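Local structure of regulatory Subunit of Protein Kinase A (cAMP-dependent) from Euglena gracilis (6RSX) at residues I71-D76 and A125-A130; Y82-G87 and V134-L139; T88-I93 and P101-T106; A117-T122 and Q151-R156. The protein binds cAMP in two cyclic nucleotide-binding domains and, as the regulatory subunit of protein kinase A, probably holds the catalytic subunit in check until cAMP rises. One frame throughout, in Å; residues are numbered along the deposited sequence. Where two conformers were deposited one is given.

Interaction 1 of 4, residues I71-D76 and A125-A130; sequences IMKQYD and AASVQA. With CMP (adenosine-3',5'-cyclic-monophosphate), chain B.
Met72 and Val128 form an antiparallel hydrogen-bonded pair, in which Val128 N donates to Met72 O at 3.0 Å. At the corner of the chain, Ile71 N returns a bond to Val128 O. Beyond this pair a side chain takes over from the backbone: Gln74 N points almost straight (176°) at Ser127 OG, 2.9 Å away. Serine suits the place because its short hydroxyl, turned beside its own backbone N (chi1 -61°), can stand in for a strand carbonyl. A water joins the same OG to Gln74 OE1. These bonds fasten edge strand 70-72 to strand 127-130 in the beta roll of a cyclic nucleotide-binding domain, and a type II turn from Lys73 to Asp76 leads the chain off the sheet. Among apolar contacts, Met72 and Val128 lie side by side, CG to CG2 3.7 Å. The extended Gln74 chain runs along the Ala125 peptide, with CD 3.5 Å from Ala125 O, while its OE1 also accepts from Gln94 N. An alanine here, ending at CB, would probably uncover the Ala125 peptide and leave Gln94 N without this acceptor and the water with one partner fewer. Toward the ligand, Ala125 N donates to O2P of cAMP at 2.8 Å, its small side chain letting the phosphate come close, and Met72 SD lies 3.4 Å from the ligand's O5'.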
# COMPACT_ATOMS: atom_id res chain seq x y z
N ILE A 71 -21.08 3.23 9.05
CA ILE A 71 -21.02 3.93 7.78
C ILE A 71 -21.54 3.06 6.66
O ILE A 71 -22.19 3.54 5.71
CB ILE A 71 -19.56 4.37 7.54
CG1 ILE A 71 -19.22 5.43 8.60
CG2 ILE A 71 -19.42 4.96 6.15
CD1 ILE A 71 -17.84 5.29 9.15
N MET A 72 -21.27 1.76 6.74
CA MET A 72 -21.82 0.76 5.83
C MET A 72 -21.89 -0.57 6.57
O MET A 72 -21.15 -0.82 7.53
CB MET A 72 -20.98 0.60 4.57
CG MET A 72 -19.49 0.14 4.85
SD MET A 72 -18.57 -0.03 3.29
CE MET A 72 -18.55 1.65 2.74
N LYS A 73 -22.82 -1.42 6.14
CA LYS A 73 -22.95 -2.75 6.69
C LYS A 73 -22.58 -3.78 5.65
O LYS A 73 -22.89 -3.64 4.47
CB LYS A 73 -24.36 -3.01 7.22
CG LYS A 73 -24.79 -1.98 8.21
CD LYS A 73 -25.27 -2.63 9.48
CE LYS A 73 -24.22 -3.57 10.09
NZ LYS A 73 -24.81 -4.27 11.28
N GLN A 74 -21.94 -4.84 6.12
CA GLN A 74 -21.62 -5.97 5.26
C GLN A 74 -22.89 -6.40 4.54
O GLN A 74 -23.97 -6.34 5.11
CB GLN A 74 -21.06 -7.11 6.09
CG GLN A 74 -20.46 -8.21 5.25
CD GLN A 74 -19.79 -9.26 6.13
OE1 GLN A 74 -19.52 -8.98 7.29
NE2 GLN A 74 -19.55 -10.47 5.60
N TYR A 75 -22.72 -6.85 3.32
CA TYR A 75 -23.82 -7.23 2.39
C TYR A 75 -24.66 -6.08 1.82
O TYR A 75 -25.50 -6.33 0.94
CB TYR A 75 -24.76 -8.25 3.08
CG TYR A 75 -24.07 -9.37 3.78
CD1 TYR A 75 -23.31 -10.34 3.08
CD2 TYR A 75 -24.18 -9.50 5.16
CE1 TYR A 75 -22.66 -11.38 3.78
CE2 TYR A 75 -23.55 -10.53 5.83
CZ TYR A 75 -22.82 -11.48 5.13
OH TYR A 75 -22.20 -12.47 5.86
N ASP A 76 -24.48 -4.82 2.27
CA ASP A 76 -25.20 -3.71 1.62
C ASP A 76 -24.85 -3.60 0.12
O ASP A 76 -23.75 -3.95 -0.32
CB ASP A 76 -24.82 -2.35 2.23
CG ASP A 76 -25.45 -2.06 3.60
OD1 ASP A 76 -26.38 -2.80 4.02
OD2 ASP A 76 -24.98 -1.04 4.24
N ALA A 125 -18.21 -6.27 1.57
CA ALA A 125 -17.53 -7.40 2.20
C ALA A 125 -17.32 -7.26 3.72
O ALA A 125 -16.91 -8.22 4.38
CB ALA A 125 -16.16 -7.63 1.52
N ALA A 126 -17.59 -6.09 4.29
CA ALA A 126 -17.36 -5.85 5.70
C ALA A 126 -18.30 -4.74 6.12
O ALA A 126 -18.71 -3.91 5.30
CB ALA A 126 -15.89 -5.46 5.93
N SER A 127 -18.60 -4.71 7.42
CA SER A 127 -19.17 -3.52 8.02
C SER A 127 -18.04 -2.58 8.44
O SER A 127 -16.95 -3.02 8.82
CB SER A 127 -20.00 -3.91 9.24
OG SER A 127 -21.10 -4.78 8.89
N VAL A 128 -18.33 -1.28 8.43
CA VAL A 128 -17.35 -0.28 8.88
C VAL A 128 -18.05 0.60 9.91
O VAL A 128 -19.01 1.31 9.59
CB VAL A 128 -16.82 0.57 7.72
CG1 VAL A 128 -15.73 1.56 8.22
CG2 VAL A 128 -16.29 -0.32 6.62
N GLN A 129 -17.56 0.55 11.16
CA GLN A 129 -18.24 1.21 12.27
C GLN A 129 -17.38 2.32 12.84
O GLN A 129 -16.20 2.09 13.13
CB GLN A 129 -18.56 0.20 13.37
CG GLN A 129 -19.29 0.82 14.54
CD GLN A 129 -19.76 -0.22 15.54
OE1 GLN A 129 -19.14 -1.26 15.69
NE2 GLN A 129 -20.88 0.04 16.21
N ALA A 130 -17.95 3.51 13.01
CA ALA A 130 -17.20 4.60 13.62
C ALA A 130 -16.88 4.22 15.07
O ALA A 130 -17.77 3.80 15.82
CB ALA A 130 -17.99 5.90 13.59
P CMP B . -16.43 -3.02 0.18
O1P CMP B . -17.08 -2.12 -0.93
O2P CMP B . -16.55 -4.48 0.21
O5' CMP B . -17.05 -2.58 1.60
C5' CMP B . -16.37 -2.89 2.82
C4' CMP B . -14.96 -2.42 2.66
O4' CMP B . -14.09 -2.74 3.76
C3' CMP B . -14.24 -3.06 1.50
O3' CMP B . -14.77 -2.64 0.26
C2' CMP B . -12.78 -2.67 1.76
O2' CMP B . -12.56 -1.37 1.23
C1' CMP B . -12.75 -2.61 3.31
N9 CMP B . -11.97 -3.68 3.94
C8 CMP B . -11.02 -3.49 4.91
N7 CMP B . -10.57 -4.67 5.29
C5 CMP B . -11.19 -5.58 4.53
C6 CMP B . -11.03 -6.94 4.53
N6 CMP B . -10.18 -7.80 5.31
N1 CMP B . -11.70 -7.71 3.70
C2 CMP B . -12.61 -7.11 2.87
N3 CMP B . -12.78 -5.75 2.84
C4 CMP B . -12.06 -4.99 3.70
O HOH W 1 -20.39 -7.27 9.44

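Interaction 2 of 4, residues Y82-G87 and V134-L139; sequences YVIESG and VRLWAL
Tyr82 meets Leu136 and Ala138 on the tightly packed face of an antiparallel strand pair in the beta roll, which is interrupted by a classic beta bulge. Tyr82 CD1 lies 3.7 Å from Ala138 CB, a methyl small enough to let the ring settle near the strand. The same ring atom is 3.8 Å from Leu136 CD1, and the other leucine branch, CD2, packs on Ile84 CG1. Branched and aromatic carbons thus fill this buried side, while Val83 and Trp137 exchange backbone bonds between them. Toward solvent the contact becomes polar. At the bulge, Glu85 N and Ser86 N both donate to Arg135 O, reaching it from the same face of its plane. Gly87 follows where a side chain would strike Val134 CG2. The Glu85 carboxylate stacks on the Arg135 guanidinium (planes 18° apart) with OE1 over its face, so that salt bridge rests on charge alone. Its OE2 accepts from Trp137 NE1 at 3.0 Å, in the plane of the indole, and also forms a salt bridge with Arg34 of helix 29-39. At the guanidinium edge Arg135 NE donates in plane to Ser86 OG (2.8 Å), and a water bonded to that OG accepts from Arg135 NH2 at 3.1 Å.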
# COMPACT_ATOMS: atom_id res chain seq x y z
N TYR A 82 -14.90 5.85 0.32
CA TYR A 82 -14.65 6.79 1.41
C TYR A 82 -13.16 6.89 1.73
O TYR A 82 -12.42 5.90 1.64
CB TYR A 82 -15.37 6.36 2.72
CG TYR A 82 -16.89 6.34 2.59
CD1 TYR A 82 -17.62 7.49 2.80
CD2 TYR A 82 -17.57 5.14 2.34
CE1 TYR A 82 -19.02 7.50 2.72
CE2 TYR A 82 -18.96 5.13 2.24
CZ TYR A 82 -19.68 6.30 2.45
OH TYR A 82 -21.04 6.32 2.38
N VAL A 83 -12.74 8.09 2.13
CA VAL A 83 -11.43 8.28 2.81
C VAL A 83 -11.68 8.93 4.16
O VAL A 83 -12.40 9.92 4.26
CB VAL A 83 -10.45 9.13 1.96
CG1 VAL A 83 -9.04 9.21 2.62
CG2 VAL A 83 -10.33 8.59 0.53
N ILE A 84 -11.01 8.43 5.21
CA ILE A 84 -11.19 8.99 6.53
C ILE A 84 -10.41 10.30 6.63
O ILE A 84 -9.21 10.35 6.32
CB ILE A 84 -10.71 8.00 7.61
CG1 ILE A 84 -11.59 6.73 7.59
CG2 ILE A 84 -10.78 8.69 8.96
CD1 ILE A 84 -11.12 5.62 8.60
N GLU A 85 -11.07 11.35 7.11
CA GLU A 85 -10.40 12.60 7.45
C GLU A 85 -10.05 12.65 8.94
O GLU A 85 -8.90 12.96 9.29
CB GLU A 85 -11.30 13.80 7.07
CG GLU A 85 -10.58 15.15 7.33
CD GLU A 85 -11.46 16.31 6.83
OE1 GLU A 85 -12.69 16.29 7.09
OE2 GLU A 85 -10.94 17.19 6.11
N SER A 86 -11.01 12.32 9.81
CA SER A 86 -10.82 12.32 11.27
C SER A 86 -11.46 11.08 11.86
O SER A 86 -12.47 10.58 11.35
CB SER A 86 -11.53 13.49 11.96
OG SER A 86 -11.43 14.69 11.26
N GLY A 87 -10.90 10.61 12.99
CA GLY A 87 -11.51 9.52 13.72
C GLY A 87 -10.95 8.19 13.28
O GLY A 87 -10.13 8.09 12.37
N VAL A 134 -16.46 10.52 13.45
CA VAL A 134 -15.63 10.38 12.26
C VAL A 134 -16.04 11.44 11.24
O VAL A 134 -17.23 11.77 11.08
CB VAL A 134 -15.72 8.95 11.67
CG1 VAL A 134 -15.16 8.90 10.26
CG2 VAL A 134 -15.03 7.89 12.57
N ARG A 135 -15.05 11.98 10.55
CA ARG A 135 -15.25 12.82 9.38
C ARG A 135 -14.67 12.08 8.17
O ARG A 135 -13.57 11.54 8.24
CB ARG A 135 -14.57 14.19 9.52
CG ARG A 135 -15.18 15.15 10.53
CD ARG A 135 -14.62 16.61 10.39
NE ARG A 135 -13.14 16.70 10.40
CZ ARG A 135 -12.47 17.79 10.04
NH1 ARG A 135 -13.13 18.89 9.66
NH2 ARG A 135 -11.13 17.78 10.06
N LEU A 136 -15.42 12.09 7.04
CA LEU A 136 -14.99 11.35 5.86
C LEU A 136 -15.12 12.27 4.64
O LEU A 136 -15.95 13.18 4.63
CB LEU A 136 -15.90 10.12 5.58
CG LEU A 136 -16.24 9.16 6.73
CD1 LEU A 136 -17.50 8.35 6.49
CD2 LEU A 136 -15.11 8.19 6.84
N TRP A 137 -14.32 11.99 3.61
CA TRP A 137 -14.57 12.50 2.26
C TRP A 137 -15.01 11.34 1.39
O TRP A 137 -14.47 10.25 1.48
CB TRP A 137 -13.30 13.15 1.70
CG TRP A 137 -13.04 14.52 2.30
CD1 TRP A 137 -12.12 14.86 3.29
CD2 TRP A 137 -13.69 15.72 1.94
NE1 TRP A 137 -12.20 16.22 3.55
CE2 TRP A 137 -13.15 16.76 2.72
CE3 TRP A 137 -14.68 16.02 0.99
CZ2 TRP A 137 -13.58 18.08 2.59
CZ3 TRP A 137 -15.11 17.32 0.87
CH2 TRP A 137 -14.57 18.34 1.65
N ALA A 138 -16.01 11.55 0.52
CA ALA A 138 -16.60 10.43 -0.20
C ALA A 138 -16.69 10.76 -1.69
O ALA A 138 -16.85 11.92 -2.06
CB ALA A 138 -18.01 10.14 0.30
N LEU A 139 -16.50 9.73 -2.51
CA LEU A 139 -16.80 9.76 -3.95
C LEU A 139 -18.00 8.87 -4.22
O LEU A 139 -18.08 7.74 -3.72
CB LEU A 139 -15.64 9.24 -4.79
CG LEU A 139 -14.37 10.07 -4.95
CD1 LEU A 139 -13.34 9.25 -5.69
CD2 LEU A 139 -14.77 11.30 -5.76
O HOH W 2 -9.08 16.18 11.79

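Interaction 3 of 4, residues T88-I93 and P101-T106; sequences TCNILI and PVHKST. With CMP (adenosine-3',5'-cyclic-monophosphate), chain B.
Ile93 and Lys104 cross at about a right angle in a beta hairpin that forms one edge of the nucleotide-binding beta roll. Ile93 CD1 lies 3.6 Å from Lys104 CG, so the aliphatic part of the lysine backs the methyl that approaches N1 of the adenine at 3.7 Å. Beside it Ile91 CG2 comes 3.6 Å from the base's N7. Beta-branched isoleucines suit both places, giving the flat base a broad apolar surface from strand 89-93. With CG2 of Ile91 anti to the backbone N, CG1 lies beside that N (chi1 -55°), 3.5 Å from Ser105 OG. Behind these side chains the backbone sets the register. Ile91 N donates to Ser105 O and Ile91 O accepts from Lys104 N, so that one residue faces two in a classic beta bulge. Further along, Ile93 and Val102 exchange bonds through both N and O. On the other face of the hairpin, Leu92 CB rests on Pro101 CB at 3.7 Å. Near the far end Asn90 and Thr106 lie side by side, and a short threonine hydroxyl matches the amide: Thr106 OG1 donates to Asn90 OD1 over 2.9 Å, tilted 30° from the plane of that carbonyl.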
# COMPACT_ATOMS: atom_id res chain seq x y z
N THR A 88 -11.42 7.13 13.92
CA THR A 88 -11.04 5.78 13.53
C THR A 88 -12.32 4.96 13.33
O THR A 88 -13.37 5.26 13.89
CB THR A 88 -10.14 5.10 14.53
OG1 THR A 88 -10.87 4.89 15.76
CG2 THR A 88 -8.82 5.98 14.75
N CYS A 89 -12.19 3.89 12.55
CA CYS A 89 -13.29 3.00 12.20
C CYS A 89 -12.85 1.56 12.39
O CYS A 89 -11.69 1.22 12.12
CB CYS A 89 -13.76 3.17 10.71
SG CYS A 89 -14.54 4.74 10.36
N ASN A 90 -13.76 0.70 12.83
CA ASN A 90 -13.50 -0.73 12.91
C ASN A 90 -14.03 -1.42 11.67
O ASN A 90 -15.17 -1.17 11.26
CB ASN A 90 -14.13 -1.35 14.15
CG ASN A 90 -13.32 -1.00 15.44
OD1 ASN A 90 -12.18 -0.58 15.35
ND2 ASN A 90 -13.94 -1.14 16.59
N ILE A 91 -13.22 -2.31 11.11
CA ILE A 91 -13.63 -3.21 10.04
C ILE A 91 -14.10 -4.50 10.70
O ILE A 91 -13.33 -5.16 11.42
CB ILE A 91 -12.46 -3.50 9.08
CG1 ILE A 91 -11.87 -2.21 8.52
CG2 ILE A 91 -12.91 -4.48 7.99
CD1 ILE A 91 -12.90 -1.26 7.81
N LEU A 92 -15.37 -4.85 10.49
CA LEU A 92 -16.00 -6.02 11.09
C LEU A 92 -16.50 -6.94 9.98
O LEU A 92 -17.13 -6.48 9.03
CB LEU A 92 -17.17 -5.61 11.99
CG LEU A 92 -16.81 -4.59 13.07
CD1 LEU A 92 -17.95 -3.72 13.44
CD2 LEU A 92 -16.37 -5.40 14.25
N ILE A 93 -16.22 -8.24 10.10
CA ILE A 93 -16.64 -9.18 9.07
C ILE A 93 -17.34 -10.37 9.71
O ILE A 93 -16.79 -11.03 10.59
CB ILE A 93 -15.47 -9.64 8.19
CG1 ILE A 93 -14.81 -8.41 7.52
CG2 ILE A 93 -15.96 -10.69 7.12
CD1 ILE A 93 -13.52 -8.76 6.72
N PRO A 101 -20.45 -10.32 13.83
CA PRO A 101 -19.26 -9.79 13.17
C PRO A 101 -18.05 -9.98 14.05
O PRO A 101 -18.15 -9.97 15.28
CB PRO A 101 -19.58 -8.30 12.99
CG PRO A 101 -21.14 -8.24 13.07
CD PRO A 101 -21.44 -9.27 14.13
N VAL A 102 -16.91 -10.22 13.41
CA VAL A 102 -15.60 -10.32 14.05
C VAL A 102 -14.77 -9.09 13.69
O VAL A 102 -14.67 -8.72 12.52
CB VAL A 102 -14.86 -11.58 13.59
CG1 VAL A 102 -13.47 -11.67 14.25
CG2 VAL A 102 -15.69 -12.84 13.90
N HIS A 103 -14.15 -8.50 14.72
CA HIS A 103 -13.20 -7.42 14.47
C HIS A 103 -12.04 -7.93 13.63
O HIS A 103 -11.39 -8.94 13.94
CB HIS A 103 -12.67 -6.85 15.79
CG HIS A 103 -11.67 -5.76 15.58
ND1 HIS A 103 -10.31 -6.00 15.58
CD2 HIS A 103 -11.82 -4.44 15.33
CE1 HIS A 103 -9.67 -4.87 15.35
NE2 HIS A 103 -10.56 -3.91 15.19
N LYS A 104 -11.74 -7.19 12.59
CA LYS A 104 -10.62 -7.53 11.72
C LYS A 104 -9.48 -6.52 11.79
O LYS A 104 -8.31 -6.93 11.87
CB LYS A 104 -11.08 -7.65 10.25
CG LYS A 104 -12.01 -8.86 9.97
CD LYS A 104 -11.30 -10.18 10.22
CE LYS A 104 -12.25 -11.36 10.24
NZ LYS A 104 -11.47 -12.65 10.30
N SER A 105 -9.78 -5.22 11.80
CA SER A 105 -8.74 -4.19 11.86
C SER A 105 -9.39 -2.88 12.22
O SER A 105 -10.63 -2.73 12.17
CB SER A 105 -7.97 -4.07 10.54
OG SER A 105 -8.78 -3.54 9.50
N THR A 106 -8.56 -1.91 12.57
CA THR A 106 -8.99 -0.54 12.83
C THR A 106 -8.25 0.35 11.85
O THR A 106 -7.04 0.18 11.66
CB THR A 106 -8.70 -0.14 14.28
OG1 THR A 106 -9.31 -1.10 15.15
CG2 THR A 106 -9.18 1.26 14.60
P CMP B . -16.43 -3.02 0.18
O1P CMP B . -17.08 -2.12 -0.93
O2P CMP B . -16.55 -4.48 0.21
O5' CMP B . -17.05 -2.58 1.60
C5' CMP B . -16.37 -2.89 2.82
C4' CMP B . -14.96 -2.42 2.66
O4' CMP B . -14.09 -2.74 3.76
C3' CMP B . -14.24 -3.06 1.50
O3' CMP B . -14.77 -2.64 0.26
C2' CMP B . -12.78 -2.67 1.76
O2' CMP B . -12.56 -1.37 1.23
C1' CMP B . -12.75 -2.61 3.31
N9 CMP B . -11.97 -3.68 3.94
C8 CMP B . -11.02 -3.49 4.91
N7 CMP B . -10.57 -4.67 5.29
C5 CMP B . -11.19 -5.58 4.53
C6 CMP B . -11.03 -6.94 4.53
N6 CMP B . -10.18 -7.80 5.31
N1 CMP B . -11.70 -7.71 3.70
C2 CMP B . -12.61 -7.11 2.87
N3 CMP B . -12.78 -5.75 2.84
C4 CMP B . -12.06 -4.99 3.70

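Interaction 4 of 4, residues A117-T122 and Q151-R156; sequences ALMYGT and QTMRKR. With CMP (adenosine-3',5'-cyclic-monophosphate), chain B.
Met153 and Tyr120 slide past each other in opposite directions where helix 149-165 meets the end of helix 115-120. From Met153 CB, whose approach to the terminal methyl of Met119 is doubtful because Met119 was modelled in two conformers, the chain sets out with CG opposite the backbone N (chi1 -162°). This carries CG to 3.9 Å from Tyr120 CE1. SD follows at 5.2 Å from the centre of the Tyr120 ring and 50° off its normal, an oblique Met-aromatic contact. A bend at chi3 then swings CE back to 3.6 Å from Met119 O. Methionine suits this course, being unbranched and flexible enough to follow both the ring and the helix backbone. A serine in its place lacks CG, SD and CE and would probably leave this flank of the Tyr120 ring without its CG and sulfur neighbours, and Met119 O without the methyl packed against it. The tyrosine hydroxyl is tied to the same helix by a water, 2.8 Å from Tyr120 OH, that donates to Met153 O. Arg156 brings its aliphatic CD to 4.2 Å from Tyr120 OH, while its guanidinium forms salt bridges with Asp182 and Glu115. At the other end of the short helix Ala117 N donates to O1P of cAMP at 2.9 Å. The arrangement belongs to the phosphate-binding cassette of cyclic nucleotide-binding domains, whose short helix here packs on a helix that follows the beta roll.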
# COMPACT_ATOMS: atom_id res chain seq x y z
N ALA A 117 -17.09 -3.07 -3.63
CA ALA A 117 -18.47 -3.11 -4.18
C ALA A 117 -18.57 -2.29 -5.46
O ALA A 117 -19.32 -2.65 -6.40
CB ALA A 117 -19.46 -2.59 -3.13
N LEU A 118 -17.88 -1.15 -5.51
CA LEU A 118 -17.93 -0.29 -6.68
C LEU A 118 -17.13 -0.88 -7.84
O LEU A 118 -17.49 -0.65 -9.00
CB LEU A 118 -17.45 1.12 -6.35
CG LEU A 118 -18.06 1.86 -5.14
CD1 LEU A 118 -17.87 3.41 -5.08
CD2 LEU A 118 -19.42 1.48 -4.75
N MET A 119 -16.07 -1.64 -7.56
CA MET A 119 -15.29 -2.23 -8.64
C MET A 119 -15.96 -3.48 -9.19
O MET A 119 -16.16 -3.59 -10.41
CB MET A 119 -13.88 -2.58 -8.15
CG MET A 119 -13.11 -1.38 -7.72
SD MET A 119 -11.68 -1.82 -6.72
CE MET A 119 -10.73 -2.88 -7.82
N TYR A 120 -16.31 -4.43 -8.32
CA TYR A 120 -16.69 -5.76 -8.73
C TYR A 120 -18.20 -5.99 -8.71
O TYR A 120 -18.63 -7.09 -9.03
CB TYR A 120 -16.01 -6.79 -7.84
CG TYR A 120 -14.50 -6.66 -7.85
CD1 TYR A 120 -13.77 -7.08 -8.95
CD2 TYR A 120 -13.81 -6.07 -6.79
CE1 TYR A 120 -12.38 -6.95 -8.99
CE2 TYR A 120 -12.41 -5.93 -6.82
CZ TYR A 120 -11.72 -6.38 -7.93
OH TYR A 120 -10.36 -6.26 -7.99
N GLY A 121 -18.98 -4.99 -8.32
CA GLY A 121 -20.42 -5.19 -8.24
C GLY A 121 -20.90 -6.16 -7.17
O GLY A 121 -22.06 -6.60 -7.23
N THR A 122 -20.08 -6.46 -6.18
CA THR A 122 -20.37 -7.37 -5.09
C THR A 122 -21.03 -6.61 -3.94
O THR A 122 -20.84 -5.40 -3.81
CB THR A 122 -19.09 -8.04 -4.58
OG1 THR A 122 -18.09 -7.02 -4.37
CG2 THR A 122 -18.54 -9.07 -5.58
N GLN A 151 -7.92 1.41 -13.56
CA GLN A 151 -6.52 1.17 -13.22
C GLN A 151 -6.39 0.45 -11.88
O GLN A 151 -5.41 -0.28 -11.69
CB GLN A 151 -5.72 2.48 -13.24
CG GLN A 151 -5.87 3.38 -12.06
CD GLN A 151 -6.99 4.40 -12.21
OE1 GLN A 151 -7.93 4.21 -12.99
NE2 GLN A 151 -6.90 5.49 -11.46
N THR A 152 -7.35 0.61 -10.96
CA THR A 152 -7.24 -0.12 -9.69
C THR A 152 -7.45 -1.61 -9.91
O THR A 152 -6.69 -2.44 -9.40
CB THR A 152 -8.22 0.42 -8.65
OG1 THR A 152 -8.01 1.81 -8.49
CG2 THR A 152 -8.03 -0.29 -7.28
N MET A 153 -8.49 -1.97 -10.68
CA MET A 153 -8.76 -3.37 -10.98
C MET A 153 -7.59 -4.00 -11.73
O MET A 153 -7.16 -5.11 -11.40
CB MET A 153 -10.06 -3.50 -11.79
CG MET A 153 -10.59 -4.91 -11.74
SD MET A 153 -12.09 -4.97 -12.75
CE MET A 153 -12.91 -3.56 -12.06
N ARG A 154 -7.04 -3.29 -12.72
CA ARG A 154 -5.95 -3.85 -13.51
C ARG A 154 -4.73 -4.16 -12.65
O ARG A 154 -4.14 -5.25 -12.74
CB ARG A 154 -5.58 -2.88 -14.63
CG ARG A 154 -4.37 -3.35 -15.42
CD ARG A 154 -4.27 -2.64 -16.74
NE ARG A 154 -4.15 -1.20 -16.57
CZ ARG A 154 -5.04 -0.32 -17.02
NH1 ARG A 154 -6.11 -0.75 -17.68
NH2 ARG A 154 -4.84 0.98 -16.82
N LYS A 155 -4.31 -3.20 -11.82
CA LYS A 155 -3.12 -3.37 -11.00
C LYS A 155 -3.27 -4.56 -10.06
O LYS A 155 -2.33 -5.36 -9.88
CB LYS A 155 -2.86 -2.08 -10.22
CG LYS A 155 -1.61 -2.09 -9.31
CD LYS A 155 -0.45 -1.41 -9.98
CE LYS A 155 0.80 -1.46 -9.06
NZ LYS A 155 0.77 -0.44 -7.95
N ARG A 156 -4.45 -4.71 -9.45
CA ARG A 156 -4.63 -5.83 -8.52
C ARG A 156 -4.57 -7.15 -9.26
O ARG A 156 -3.96 -8.12 -8.78
CB ARG A 156 -5.93 -5.67 -7.75
CG ARG A 156 -5.88 -4.51 -6.74
CD ARG A 156 -7.25 -4.25 -6.09
NE ARG A 156 -7.11 -3.21 -5.06
CZ ARG A 156 -8.01 -2.97 -4.11
NH1 ARG A 156 -9.14 -3.68 -4.06
NH2 ARG A 156 -7.79 -2.01 -3.21
P CMP B . -16.43 -3.02 0.18
O1P CMP B . -17.08 -2.12 -0.93
O2P CMP B . -16.55 -4.48 0.21
O5' CMP B . -17.05 -2.58 1.60
C5' CMP B . -16.37 -2.89 2.82
C4' CMP B . -14.96 -2.42 2.66
O4' CMP B . -14.09 -2.74 3.76
C3' CMP B . -14.24 -3.06 1.50
O3' CMP B . -14.77 -2.64 0.26
C2' CMP B . -12.78 -2.67 1.76
O2' CMP B . -12.56 -1.37 1.23
C1' CMP B . -12.75 -2.61 3.31
N9 CMP B . -11.97 -3.68 3.94
C8 CMP B . -11.02 -3.49 4.91
N7 CMP B . -10.57 -4.67 5.29
C5 CMP B . -11.19 -5.58 4.53
C6 CMP B . -11.03 -6.94 4.53
N6 CMP B . -10.18 -7.80 5.31
N1 CMP B . -11.70 -7.71 3.70
C2 CMP B . -12.61 -7.11 2.87
N3 CMP B . -12.78 -5.75 2.84
C4 CMP B . -12.06 -4.99 3.70
O HOH W 3 -8.83 -7.02 -10.15

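How the interactions relate
Interactions 1 and 3 share a sheet, their centres about 9 Å apart: strand 127-130 lies between 70-72 and 89-93, and Ser127 N sits 2.8 Å from Leu92 O. Interaction 2 belongs to the other sheet of the roll, and the two sheets meet where Met72 CE packs 3.5 Å from Tyr82 CE2 and Val134 CG2 lies 3.9 Å from Cys89 SG. Three contacts converge on one cAMP: interactions 1 and 4 supply backbone N-H groups to its phosphate, interaction 3 the apolar bed of its base. Although interactions 3 and 4 are about 12 Å apart at their nearest atoms, the ligand spans them; the side chain of Tyr82 of interaction 2 stays about 8 Å from it.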